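Local coordinates for glutathione S-transferase 2 (Onchocerca volvulus, PDB 1TU7), which conjugates glutathione to electrophilic compounds as a homodimeric Pi-class transferase and appears to play a central part in the parasite's detoxification, at residues 4-9 with 29-34; 18-23 with 150-155; 44-49 with 57-62; 51-56 with 64-69. All coordinates share one frame; numbering follows the deposited sequence.

Contact 1: residues 4-9 with 29-34; sequences KLTYFS and IDDRIA. With GSH (glutathione), chain C.
I29 packs beside K4, its branched CB 3.9 Å from K4 CG, and its carbonyl O accepts the N-H of L5 at 2.9 Å. Lysine suits this partly exposed position because its aliphatic stem can lie across an isoleucine while the amine reaches water. D30 points to the other face of the sheet, where two neighbouring arginines share its carboxylate. Its OD2 forms a salt bridge with R18 of helix 15-23, and D30 OD1 receives R32 NH1 at 2.9 Å in a second one.

D31 returns to the face of K4 and T6. With CG anti to the backbone N (chi1 180°), its carboxylate runs alongside T6, and T6 OG1 donates to D31 OD1 at 2.7 Å, on the anti side of that oxygen. The D31 backbone bonds to L5 O and Y7 N, continuing the parallel ladder of a beta-alpha-beta unit (strand 3-8, helix 15-23, strand 29-33) that opens the thioredoxin-like domain.

R32 bends at chi3 (81°), which brings NE within 3.1 Å of S9 OG, close to the guanidinium plane; a water joins the same hydroxyl to R32 NH2. I33 N then bonds to Y7 O at 2.9 Å, while I33 CD1 lies 3.9 Å from F8 CE2. The F8 ring turns an edge to glutathione O2, and Y7 OH, hydrogen-bonded to L13 N, stands 3.4 Å from glutathione SG2.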
# COMPACT_ATOMS: atom_id res chain seq x y z
N LYS A 4 20.30 -4.49 7.03
CA LYS A 4 20.12 -5.84 6.50
C LYS A 4 18.73 -5.92 5.92
O LYS A 4 17.76 -5.60 6.59
CB LYS A 4 20.32 -6.92 7.56
CG LYS A 4 20.04 -8.30 7.04
CD LYS A 4 20.60 -9.39 7.90
CE LYS A 4 19.90 -9.53 9.16
NZ LYS A 4 20.59 -10.60 9.98
N LEU A 5 18.61 -6.38 4.69
CA LEU A 5 17.33 -6.59 4.06
C LEU A 5 17.14 -8.07 3.84
O LEU A 5 17.94 -8.70 3.13
CB LEU A 5 17.27 -5.87 2.72
CG LEU A 5 15.95 -5.97 1.96
CD1 LEU A 5 14.87 -5.13 2.64
CD2 LEU A 5 16.15 -5.53 0.53
N THR A 6 16.08 -8.61 4.43
CA THR A 6 15.78 -10.03 4.36
C THR A 6 14.59 -10.22 3.43
O THR A 6 13.53 -9.63 3.64
CB THR A 6 15.49 -10.56 5.76
OG1 THR A 6 16.68 -10.41 6.54
CG2 THR A 6 15.18 -12.05 5.72
N TYR A 7 14.79 -11.02 2.39
CA TYR A 7 13.74 -11.37 1.45
C TYR A 7 14.12 -12.67 0.77
O TYR A 7 15.19 -13.22 0.99
CB TYR A 7 13.55 -10.26 0.39
CG TYR A 7 12.28 -10.38 -0.43
CD1 TYR A 7 12.35 -10.61 -1.81
CD2 TYR A 7 11.03 -10.32 0.15
CE1 TYR A 7 11.22 -10.72 -2.58
CE2 TYR A 7 9.88 -10.43 -0.62
CZ TYR A 7 9.98 -10.62 -2.00
OH TYR A 7 8.87 -10.73 -2.80
N PHE A 8 13.23 -13.18 -0.05
CA PHE A 8 13.56 -14.35 -0.85
C PHE A 8 14.58 -13.99 -1.93
O PHE A 8 14.89 -12.81 -2.19
CB PHE A 8 12.26 -14.91 -1.42
CG PHE A 8 11.29 -15.30 -0.34
CD1 PHE A 8 10.21 -14.49 -0.00
CD2 PHE A 8 11.54 -16.43 0.43
CE1 PHE A 8 9.35 -14.82 1.03
CE2 PHE A 8 10.69 -16.77 1.47
CZ PHE A 8 9.58 -15.96 1.78
N SER A 9 15.11 -15.02 -2.58
CA SER A 9 16.15 -14.83 -3.56
C SER A 9 15.56 -14.61 -4.94
O SER A 9 15.85 -15.31 -5.90
CB SER A 9 17.14 -16.00 -3.56
OG SER A 9 18.36 -15.55 -4.10
N ILE A 29 23.49 -5.69 4.02
CA ILE A 29 23.47 -7.15 3.87
C ILE A 29 22.23 -7.51 3.09
O ILE A 29 21.11 -7.25 3.55
CB ILE A 29 23.48 -7.88 5.22
CG1 ILE A 29 24.79 -7.60 5.97
CG2 ILE A 29 23.31 -9.35 5.00
CD1 ILE A 29 24.64 -7.84 7.44
N ASP A 30 22.43 -8.06 1.89
CA ASP A 30 21.34 -8.58 1.06
C ASP A 30 21.09 -10.01 1.45
O ASP A 30 21.77 -10.91 0.97
CB ASP A 30 21.66 -8.40 -0.44
CG ASP A 30 20.44 -8.52 -1.31
OD1 ASP A 30 20.59 -8.73 -2.54
OD2 ASP A 30 19.30 -8.36 -0.85
N ASP A 31 20.21 -10.20 2.43
CA ASP A 31 19.97 -11.48 3.06
C ASP A 31 18.87 -12.22 2.31
O ASP A 31 17.69 -12.01 2.55
CB ASP A 31 19.60 -11.23 4.54
CG ASP A 31 19.33 -12.48 5.31
OD1 ASP A 31 18.54 -12.42 6.29
OD2 ASP A 31 19.89 -13.54 5.04
N ARG A 32 19.29 -13.06 1.38
CA ARG A 32 18.39 -13.75 0.47
C ARG A 32 18.16 -15.15 0.97
O ARG A 32 19.12 -15.96 0.98
CB ARG A 32 19.01 -13.78 -0.92
CG ARG A 32 19.32 -12.41 -1.42
CD ARG A 32 20.15 -12.36 -2.70
NE ARG A 32 19.31 -12.59 -3.87
CZ ARG A 32 18.78 -11.62 -4.62
NH1 ARG A 32 18.95 -10.35 -4.32
NH2 ARG A 32 18.06 -11.95 -5.67
N ILE A 33 16.94 -15.45 1.38
CA ILE A 33 16.67 -16.76 1.98
C ILE A 33 15.90 -17.68 1.05
O ILE A 33 15.03 -17.26 0.28
CB ILE A 33 15.95 -16.62 3.28
CG1 ILE A 33 14.55 -16.10 3.04
CG2 ILE A 33 16.73 -15.72 4.28
CD1 ILE A 33 13.57 -16.62 4.07
N ALA A 34 16.22 -18.97 1.14
CA ALA A 34 15.56 -20.02 0.37
C ALA A 34 14.16 -20.25 0.90
O ALA A 34 13.90 -20.11 2.09
CB ALA A 34 16.37 -21.30 0.45
N1 GSH C . 2.17 -5.95 1.99
CA1 GSH C . 3.34 -6.73 2.06
C1 GSH C . 4.57 -5.97 1.80
O11 GSH C . 4.44 -5.04 0.84
O12 GSH C . 5.75 -6.12 2.28
CB1 GSH C . 3.38 -8.08 1.47
CG1 GSH C . 4.45 -9.03 1.95
CD1 GSH C . 4.32 -10.38 1.26
OE1 GSH C . 3.21 -10.64 0.52
N2 GSH C . 5.30 -11.23 1.38
CA2 GSH C . 5.34 -12.53 0.71
C2 GSH C . 5.83 -13.54 1.68
O2 GSH C . 6.66 -13.17 2.72
CB2 GSH C . 6.33 -12.52 -0.45
SG2 GSH C . 5.67 -11.59 -1.86
N3 GSH C . 5.45 -14.80 1.56
CA3 GSH C . 5.95 -15.75 2.50
C3 GSH C . 4.84 -16.37 3.28
O31 GSH C . 3.69 -15.78 3.55
O32 GSH C . 5.06 -17.68 3.75
O HOH W 1 20.47 -13.19 8.69
O HOH W 2 17.29 -9.81 0.36
O HOH W 3 14.19 -17.76 -2.17
O HOH W 4 18.68 -14.67 -6.69

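Contact 2: residues 18-23 with 150-155; sequences RLFLVD and ADYALF
Helices 18-23 and 150-155 cross at 122° with their axes 9.1 Å apart, and they come nearest where the CA atoms of L19 and Y152 face each other. Y152 does most of the work. Its CG lies anti to its carbonyl carbon (chi1 -54°), and the ring lies flat on the backbone of the other helix: F20 CA sits 3.6 Å from the centroid of the Y152 ring, almost on the ring normal, in a CH-pi contact. L19 O approaches the same face nearer the rim. The F20 side chain leans in obliquely, F20 CD1 3.6 Å from Y152 CE1. Beyond the ring, Y152 OH donates to D23 OD1 at 2.6 Å, meeting the anti side of the carboxylate 18° out of its plane. A tyrosine fits here because its ring packs against the helix backbone while its hydroxyl reaches a buried acid. R185 makes a salt bridge with the same D23 oxygen, which probably offsets the buried negative charge, and Q24 NE2 is hydrogen-bonded to the tyrosine hydroxyl. L19 packs alongside, its CB 4.1 Å from Y152 CB and its CD1 4.0 Å from F155 CD1, crossing F155 at about a right angle. The whole contact belongs to the buried interface between the thioredoxin-like and all-helical domains of a glutathione transferase.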
# COMPACT_ATOMS: atom_id res chain seq x y z
N ARG A 18 16.11 -2.71 -2.65
CA ARG A 18 17.48 -2.97 -3.06
C ARG A 18 17.98 -1.88 -3.99
O ARG A 18 19.09 -1.39 -3.85
CB ARG A 18 17.57 -4.31 -3.76
CG ARG A 18 17.34 -5.50 -2.86
CD ARG A 18 17.52 -6.78 -3.55
NE ARG A 18 17.18 -7.96 -2.74
CZ ARG A 18 16.33 -8.89 -3.11
NH1 ARG A 18 15.63 -8.78 -4.21
NH2 ARG A 18 16.14 -9.95 -2.32
N LEU A 19 17.15 -1.47 -4.95
CA LEU A 19 17.55 -0.45 -5.91
C LEU A 19 17.83 0.88 -5.20
O LEU A 19 18.79 1.56 -5.54
CB LEU A 19 16.50 -0.27 -7.00
CG LEU A 19 16.36 -1.45 -7.97
CD1 LEU A 19 15.04 -1.46 -8.72
CD2 LEU A 19 17.54 -1.46 -8.96
N PHE A 20 16.96 1.27 -4.27
CA PHE A 20 17.17 2.46 -3.45
C PHE A 20 18.55 2.43 -2.78
O PHE A 20 19.33 3.36 -2.91
CB PHE A 20 16.03 2.58 -2.43
CG PHE A 20 16.09 3.78 -1.53
CD1 PHE A 20 15.03 4.68 -1.53
CD2 PHE A 20 17.12 4.01 -0.64
CE1 PHE A 20 15.02 5.77 -0.69
CE2 PHE A 20 17.09 5.12 0.20
CZ PHE A 20 16.03 6.00 0.16
N LEU A 21 18.84 1.33 -2.09
CA LEU A 21 20.05 1.20 -1.30
C LEU A 21 21.26 1.21 -2.23
O LEU A 21 22.24 1.87 -1.97
CB LEU A 21 19.97 -0.08 -0.48
CG LEU A 21 18.91 -0.11 0.61
CD1 LEU A 21 18.69 -1.49 1.10
CD2 LEU A 21 19.30 0.80 1.78
N VAL A 22 21.18 0.49 -3.33
CA VAL A 22 22.29 0.41 -4.27
C VAL A 22 22.54 1.79 -4.87
O VAL A 22 23.67 2.25 -4.91
CB VAL A 22 22.02 -0.61 -5.38
CG1 VAL A 22 23.00 -0.44 -6.51
CG2 VAL A 22 22.12 -2.03 -4.83
N ASP A 23 21.51 2.47 -5.34
CA ASP A 23 21.68 3.75 -6.00
C ASP A 23 22.19 4.83 -5.07
O ASP A 23 22.98 5.69 -5.47
CB ASP A 23 20.37 4.20 -6.63
CG ASP A 23 20.54 5.43 -7.47
OD1 ASP A 23 19.93 6.48 -7.12
OD2 ASP A 23 21.25 5.41 -8.49
N ALA A 150 9.96 6.79 -5.14
CA ALA A 150 9.03 6.31 -6.13
C ALA A 150 9.72 6.02 -7.45
O ALA A 150 9.28 5.14 -8.18
CB ALA A 150 7.87 7.29 -6.34
N ASP A 151 10.82 6.71 -7.75
CA ASP A 151 11.56 6.42 -8.97
C ASP A 151 12.04 4.99 -9.04
O ASP A 151 11.99 4.35 -10.11
CB ASP A 151 12.76 7.37 -9.11
CG ASP A 151 12.36 8.78 -9.34
OD1 ASP A 151 11.59 9.05 -10.29
OD2 ASP A 151 12.82 9.67 -8.61
N TYR A 152 12.49 4.44 -7.93
CA TYR A 152 12.97 3.05 -7.93
C TYR A 152 11.86 2.06 -8.17
O TYR A 152 12.02 1.08 -8.85
CB TYR A 152 13.71 2.72 -6.62
CG TYR A 152 14.85 3.70 -6.33
CD1 TYR A 152 14.78 4.55 -5.22
CD2 TYR A 152 15.94 3.80 -7.17
CE1 TYR A 152 15.79 5.43 -4.96
CE2 TYR A 152 16.96 4.70 -6.91
CZ TYR A 152 16.86 5.50 -5.82
OH TYR A 152 17.88 6.40 -5.56
N ALA A 153 10.70 2.32 -7.57
CA ALA A 153 9.55 1.47 -7.77
C ALA A 153 9.09 1.51 -9.21
O ALA A 153 8.82 0.48 -9.81
CB ALA A 153 8.46 1.90 -6.84
N LEU A 154 9.00 2.71 -9.78
CA LEU A 154 8.61 2.81 -11.18
C LEU A 154 9.62 2.12 -12.09
O LEU A 154 9.26 1.41 -13.03
CB LEU A 154 8.39 4.26 -11.59
CG LEU A 154 7.98 4.47 -13.06
CD1 LEU A 154 6.67 3.82 -13.39
CD2 LEU A 154 7.91 5.96 -13.34
N PHE A 155 10.90 2.37 -11.86
CA PHE A 155 11.96 1.75 -12.63
C PHE A 155 11.80 0.23 -12.63
O PHE A 155 11.80 -0.42 -13.68
CB PHE A 155 13.33 2.15 -12.08
CG PHE A 155 14.49 1.43 -12.73
CD1 PHE A 155 15.51 0.91 -11.96
CD2 PHE A 155 14.59 1.31 -14.11
CE1 PHE A 155 16.57 0.25 -12.51
CE2 PHE A 155 15.66 0.67 -14.68
CZ PHE A 155 16.66 0.15 -13.89

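Contact 3: residues 44-49 with 57-62; sequences QFQFGQ and DQQIVQ. With GSH (glutathione), chain C.
The bond between Q59 and Q44 has an uncommon approach: Q59 NE2 reaches Q44 O at 2.9 Å with a nearly straight N-H, yet comes from above the carbonyl plane, 41° out of it, and so misses the lone-pair directions. The extended Q59 chain, with CG anti to the backbone N (chi1 -178°), spans the distance from strand 58-61 to the loop. The same NE2 lies 3.4 Å from F45 CD2, the amide turned well away from the ring plane. Q46 slides past Q59 in the opposite sense, its bent chain covering V61, while its backbone N is buried with no partner in the model.

V61 divides its methyls between two phenylalanines. CG1 meets the edge of the F45 ring, 4.1 Å from CD2, and CG2 lies 3.9 Å from F47 CD1. A compact branched side chain suits a place where its two methyls meet two different rings. The loop is folded by a type I turn from F45 to G48, closed by G48 N and F45 O at 2.9 Å; glycine accepts the positive phi there. This turn presents F47 to the second subunit, where its ring meets F128 edge-to-face and its carbonyl O accepts K127 NZ, both residues of that subunit. Past the turn, Q49 lies against glutathione, its CB 3.3 Å from glutathione O2, and Q62, at the N-cap of helix 63-73, borders the glutamyl end. The loop thus serves both the glutathione site and a lock-and-key dimer contact, with F47 probably the key, as in other Pi-class transferases.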
# COMPACT_ATOMS: atom_id res chain seq x y z
N GLN A 44 9.35 -14.60 13.54
CA GLN A 44 10.16 -13.44 13.89
C GLN A 44 9.71 -12.14 13.23
O GLN A 44 10.17 -11.08 13.64
CB GLN A 44 11.60 -13.69 13.48
CG GLN A 44 12.20 -14.90 14.18
CD GLN A 44 13.64 -15.11 13.82
OE1 GLN A 44 14.30 -14.22 13.28
NE2 GLN A 44 14.16 -16.29 14.14
N PHE A 45 8.86 -12.24 12.22
CA PHE A 45 8.39 -11.09 11.43
C PHE A 45 6.99 -10.75 11.84
O PHE A 45 6.18 -11.63 12.03
CB PHE A 45 8.54 -11.42 9.95
CG PHE A 45 9.95 -11.78 9.62
CD1 PHE A 45 10.33 -13.11 9.56
CD2 PHE A 45 10.93 -10.81 9.55
CE1 PHE A 45 11.66 -13.46 9.34
CE2 PHE A 45 12.25 -11.14 9.32
CZ PHE A 45 12.62 -12.47 9.22
N GLN A 46 6.71 -9.45 11.95
CA GLN A 46 5.48 -8.98 12.56
C GLN A 46 4.19 -9.45 11.86
O GLN A 46 3.17 -9.62 12.52
CB GLN A 46 5.51 -7.45 12.68
CG GLN A 46 6.57 -6.94 13.66
CD GLN A 46 7.88 -6.46 13.01
OE1 GLN A 46 8.47 -5.42 13.42
NE2 GLN A 46 8.36 -7.22 12.06
N PHE A 47 4.22 -9.64 10.54
CA PHE A 47 3.11 -10.24 9.81
C PHE A 47 3.44 -11.60 9.20
O PHE A 47 2.73 -12.07 8.35
CB PHE A 47 2.56 -9.27 8.76
CG PHE A 47 2.07 -7.99 9.35
CD1 PHE A 47 2.79 -6.80 9.25
CD2 PHE A 47 0.91 -8.01 10.09
CE1 PHE A 47 2.30 -5.66 9.86
CE2 PHE A 47 0.41 -6.93 10.65
CZ PHE A 47 1.14 -5.74 10.60
N GLY A 48 4.54 -12.20 9.65
CA GLY A 48 4.95 -13.50 9.15
C GLY A 48 5.42 -13.49 7.72
O GLY A 48 5.41 -14.53 7.05
N GLN A 49 5.83 -12.32 7.23
CA GLN A 49 6.17 -12.13 5.82
C GLN A 49 7.41 -11.23 5.65
O GLN A 49 7.87 -10.56 6.57
CB GLN A 49 4.96 -11.55 5.07
CG GLN A 49 3.79 -12.55 4.99
CD GLN A 49 2.83 -12.28 3.87
OE1 GLN A 49 2.54 -13.17 3.04
NE2 GLN A 49 2.34 -11.07 3.80
N ASP A 57 18.94 -1.44 15.34
CA ASP A 57 18.07 -2.25 16.23
C ASP A 57 16.58 -2.19 15.88
O ASP A 57 15.74 -2.72 16.61
CB ASP A 57 18.26 -1.81 17.70
N GLN A 58 16.22 -1.57 14.76
CA GLN A 58 14.84 -1.44 14.34
C GLN A 58 14.53 -2.49 13.29
O GLN A 58 15.24 -2.59 12.30
CB GLN A 58 14.62 -0.06 13.72
CG GLN A 58 13.20 0.37 13.60
CD GLN A 58 13.06 1.80 13.08
OE1 GLN A 58 14.05 2.46 12.75
NE2 GLN A 58 11.82 2.27 13.01
N GLN A 59 13.48 -3.27 13.52
CA GLN A 59 13.02 -4.27 12.61
C GLN A 59 11.73 -3.77 11.95
O GLN A 59 10.69 -3.62 12.60
CB GLN A 59 12.77 -5.59 13.34
CG GLN A 59 12.33 -6.70 12.41
CD GLN A 59 11.74 -7.93 13.06
OE1 GLN A 59 11.22 -7.86 14.16
NE2 GLN A 59 11.73 -9.04 12.33
N ILE A 60 11.82 -3.53 10.63
CA ILE A 60 10.74 -2.94 9.87
C ILE A 60 10.29 -3.89 8.76
O ILE A 60 11.06 -4.19 7.85
CB ILE A 60 11.19 -1.61 9.25
CG1 ILE A 60 11.85 -0.73 10.29
CG2 ILE A 60 9.99 -0.92 8.62
CD1 ILE A 60 12.62 0.42 9.69
N VAL A 61 9.07 -4.39 8.84
CA VAL A 61 8.46 -5.08 7.73
C VAL A 61 7.50 -4.13 7.00
O VAL A 61 7.36 -2.97 7.40
CB VAL A 61 7.77 -6.41 8.16
CG1 VAL A 61 8.80 -7.38 8.69
CG2 VAL A 61 6.64 -6.20 9.17
N GLN A 62 6.93 -4.62 5.89
CA GLN A 62 6.05 -3.91 4.97
C GLN A 62 6.88 -3.07 4.01
O GLN A 62 7.42 -2.04 4.37
CB GLN A 62 4.97 -3.09 5.67
CG GLN A 62 3.92 -3.96 6.34
CD GLN A 62 2.98 -4.68 5.41
OE1 GLN A 62 2.20 -5.58 5.85
NE2 GLN A 62 3.00 -4.32 4.17
N1 GSH C . 2.17 -5.95 1.99
CA1 GSH C . 3.34 -6.73 2.06
C1 GSH C . 4.57 -5.97 1.80
O11 GSH C . 4.44 -5.04 0.84
O12 GSH C . 5.75 -6.12 2.28
CB1 GSH C . 3.38 -8.08 1.47
CG1 GSH C . 4.45 -9.03 1.95
CD1 GSH C . 4.32 -10.38 1.26
OE1 GSH C . 3.21 -10.64 0.52
N2 GSH C . 5.30 -11.23 1.38
CA2 GSH C . 5.34 -12.53 0.71
C2 GSH C . 5.83 -13.54 1.68
O2 GSH C . 6.66 -13.17 2.72
CB2 GSH C . 6.33 -12.52 -0.45
SG2 GSH C . 5.67 -11.59 -1.86
N3 GSH C . 5.45 -14.80 1.56
CA3 GSH C . 5.95 -15.75 2.50
C3 GSH C . 4.84 -16.37 3.28
O31 GSH C . 3.69 -15.78 3.55
O32 GSH C . 5.06 -17.68 3.75

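Contact 4: residues 51-56 with 64-69; sequences PCLYDG and GAILRH
I66 fills the tight half of this contact, pressing from helix 64-69 onto strand 52-55, whose axis runs 8.9 Å away and at 34° to it. Its CG2 lies 3.7 Å from L53 CB, and its CD1 reaches on to P51, 3.7 Å from P51 O and 4.1 Å from P51 CG. The longer branch of I66 stands anti to the carbonyl carbon (chi1 -67°), and an extended chi2 carries CD1 on toward the proline. Leucine and isoleucine suit this fully buried layer, where compact apolar branches fit against one another without a polar group to satisfy.

Packing relaxes toward the other end: L53 CD2 and H69 CD2 are 4.3 Å apart, and polar groups take over beside the partly exposed D55. There H69 NE2 donates to D55 OD2 at 2.6 Å, nearly straight at 174° and in the imidazole plane. K73 NZ shares that oxygen in a salt bridge. H69 ND1 is hydrogen-bonded to E81 of the second subunit, so acids at both nitrogens would favour a protonated ring. The cis peptide before P51, beside the bound glutathione, is the cis-proline of the thioredoxin fold, here packed under the helix that follows its beta hairpin.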
# COMPACT_ATOMS: atom_id res chain seq x y z
N PRO A 51 9.34 -8.48 2.58
CA PRO A 51 10.67 -8.13 3.09
C PRO A 51 10.69 -7.56 4.48
O PRO A 51 9.66 -7.09 4.98
CB PRO A 51 11.13 -7.08 2.09
CG PRO A 51 9.89 -6.43 1.63
CD PRO A 51 8.90 -7.55 1.53
N CYS A 52 11.85 -7.67 5.10
CA CYS A 52 12.17 -7.01 6.37
C CYS A 52 13.44 -6.25 6.27
O CYS A 52 14.43 -6.81 5.83
CB CYS A 52 12.29 -8.07 7.45
SG CYS A 52 12.62 -7.45 9.10
N LEU A 53 13.44 -4.98 6.70
CA LEU A 53 14.67 -4.22 6.85
C LEU A 53 15.01 -4.12 8.33
O LEU A 53 14.20 -3.63 9.13
CB LEU A 53 14.53 -2.82 6.27
CG LEU A 53 15.78 -1.96 6.44
CD1 LEU A 53 16.85 -2.44 5.47
CD2 LEU A 53 15.35 -0.49 6.25
N TYR A 54 16.21 -4.57 8.67
CA TYR A 54 16.82 -4.25 9.94
C TYR A 54 17.67 -3.01 9.75
O TYR A 54 18.58 -3.00 8.93
CB TYR A 54 17.67 -5.43 10.41
CG TYR A 54 16.92 -6.75 10.54
CD1 TYR A 54 16.85 -7.64 9.46
CD2 TYR A 54 16.29 -7.12 11.74
CE1 TYR A 54 16.20 -8.85 9.57
CE2 TYR A 54 15.63 -8.33 11.84
CZ TYR A 54 15.60 -9.20 10.77
OH TYR A 54 14.98 -10.43 10.85
N ASP A 55 17.31 -1.95 10.45
CA ASP A 55 18.03 -0.70 10.44
C ASP A 55 18.55 -0.49 11.84
O ASP A 55 17.81 -0.06 12.73
CB ASP A 55 17.08 0.41 10.04
CG ASP A 55 17.77 1.73 9.92
OD1 ASP A 55 18.93 1.87 10.39
OD2 ASP A 55 17.22 2.70 9.37
N GLY A 56 19.81 -0.85 12.05
CA GLY A 56 20.33 -0.95 13.40
C GLY A 56 19.46 -1.91 14.21
O GLY A 56 19.24 -3.04 13.78
N GLY A 64 6.30 -0.95 1.69
CA GLY A 64 6.06 0.47 1.58
C GLY A 64 6.54 1.27 2.77
O GLY A 64 7.03 2.39 2.65
N ALA A 65 6.41 0.69 3.96
CA ALA A 65 6.90 1.35 5.17
C ALA A 65 8.42 1.40 5.19
O ALA A 65 9.00 2.37 5.62
CB ALA A 65 6.39 0.64 6.43
N ILE A 66 9.05 0.34 4.68
CA ILE A 66 10.51 0.30 4.58
C ILE A 66 10.98 1.41 3.65
O ILE A 66 11.88 2.18 3.99
CB ILE A 66 10.99 -1.09 4.07
CG1 ILE A 66 10.71 -2.20 5.09
CG2 ILE A 66 12.48 -1.02 3.71
CD1 ILE A 66 10.81 -3.61 4.53
N LEU A 67 10.36 1.48 2.48
CA LEU A 67 10.75 2.49 1.51
C LEU A 67 10.57 3.91 2.05
O LEU A 67 11.44 4.76 1.85
CB LEU A 67 9.95 2.29 0.23
CG LEU A 67 10.46 2.31 -1.18
CD1 LEU A 67 11.90 1.87 -1.33
CD2 LEU A 67 9.48 1.41 -1.95
N ARG A 68 9.44 4.19 2.69
CA ARG A 68 9.22 5.55 3.22
C ARG A 68 10.16 5.87 4.37
O ARG A 68 10.58 7.00 4.53
CB ARG A 68 7.77 5.76 3.64
CG ARG A 68 6.87 5.97 2.44
CD ARG A 68 5.43 6.20 2.79
NE ARG A 68 4.79 4.98 3.19
CZ ARG A 68 4.24 4.12 2.35
NH1 ARG A 68 4.30 4.38 1.02
NH2 ARG A 68 3.69 3.01 2.79
N HIS A 69 10.50 4.89 5.19
CA HIS A 69 11.47 5.12 6.24
C HIS A 69 12.83 5.48 5.67
O HIS A 69 13.47 6.43 6.09
CB HIS A 69 11.58 3.90 7.15
CG HIS A 69 12.79 3.87 7.99
ND1 HIS A 69 12.89 4.58 9.16
CD2 HIS A 69 13.97 3.20 7.85
CE1 HIS A 69 14.07 4.35 9.71
NE2 HIS A 69 14.74 3.51 8.95

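Contacts 1, 3 and 4 all belong to the thioredoxin-like domain and reach its four-stranded sheet, ordered 29-33, 3-8, 52-55, 58-61. Contact 1 joins the first two of these strands and closes before contacts 3 and 4 begin, while its segments alternate with those of contact 2; contacts 3 and 4 interleave along the chain, their centres 9 Å apart. Contact 2, whose centre is 16 Å from that of contact 1, spans from helix 15-23, which links the two strands of contact 1, to the C-terminal helical domain, and its chain loop encloses contacts 3 and 4. Glutathione touches contacts 1, 3 and 4, while the second subunit meets contacts 3 and 4, placing substrate binding next to dimerisation.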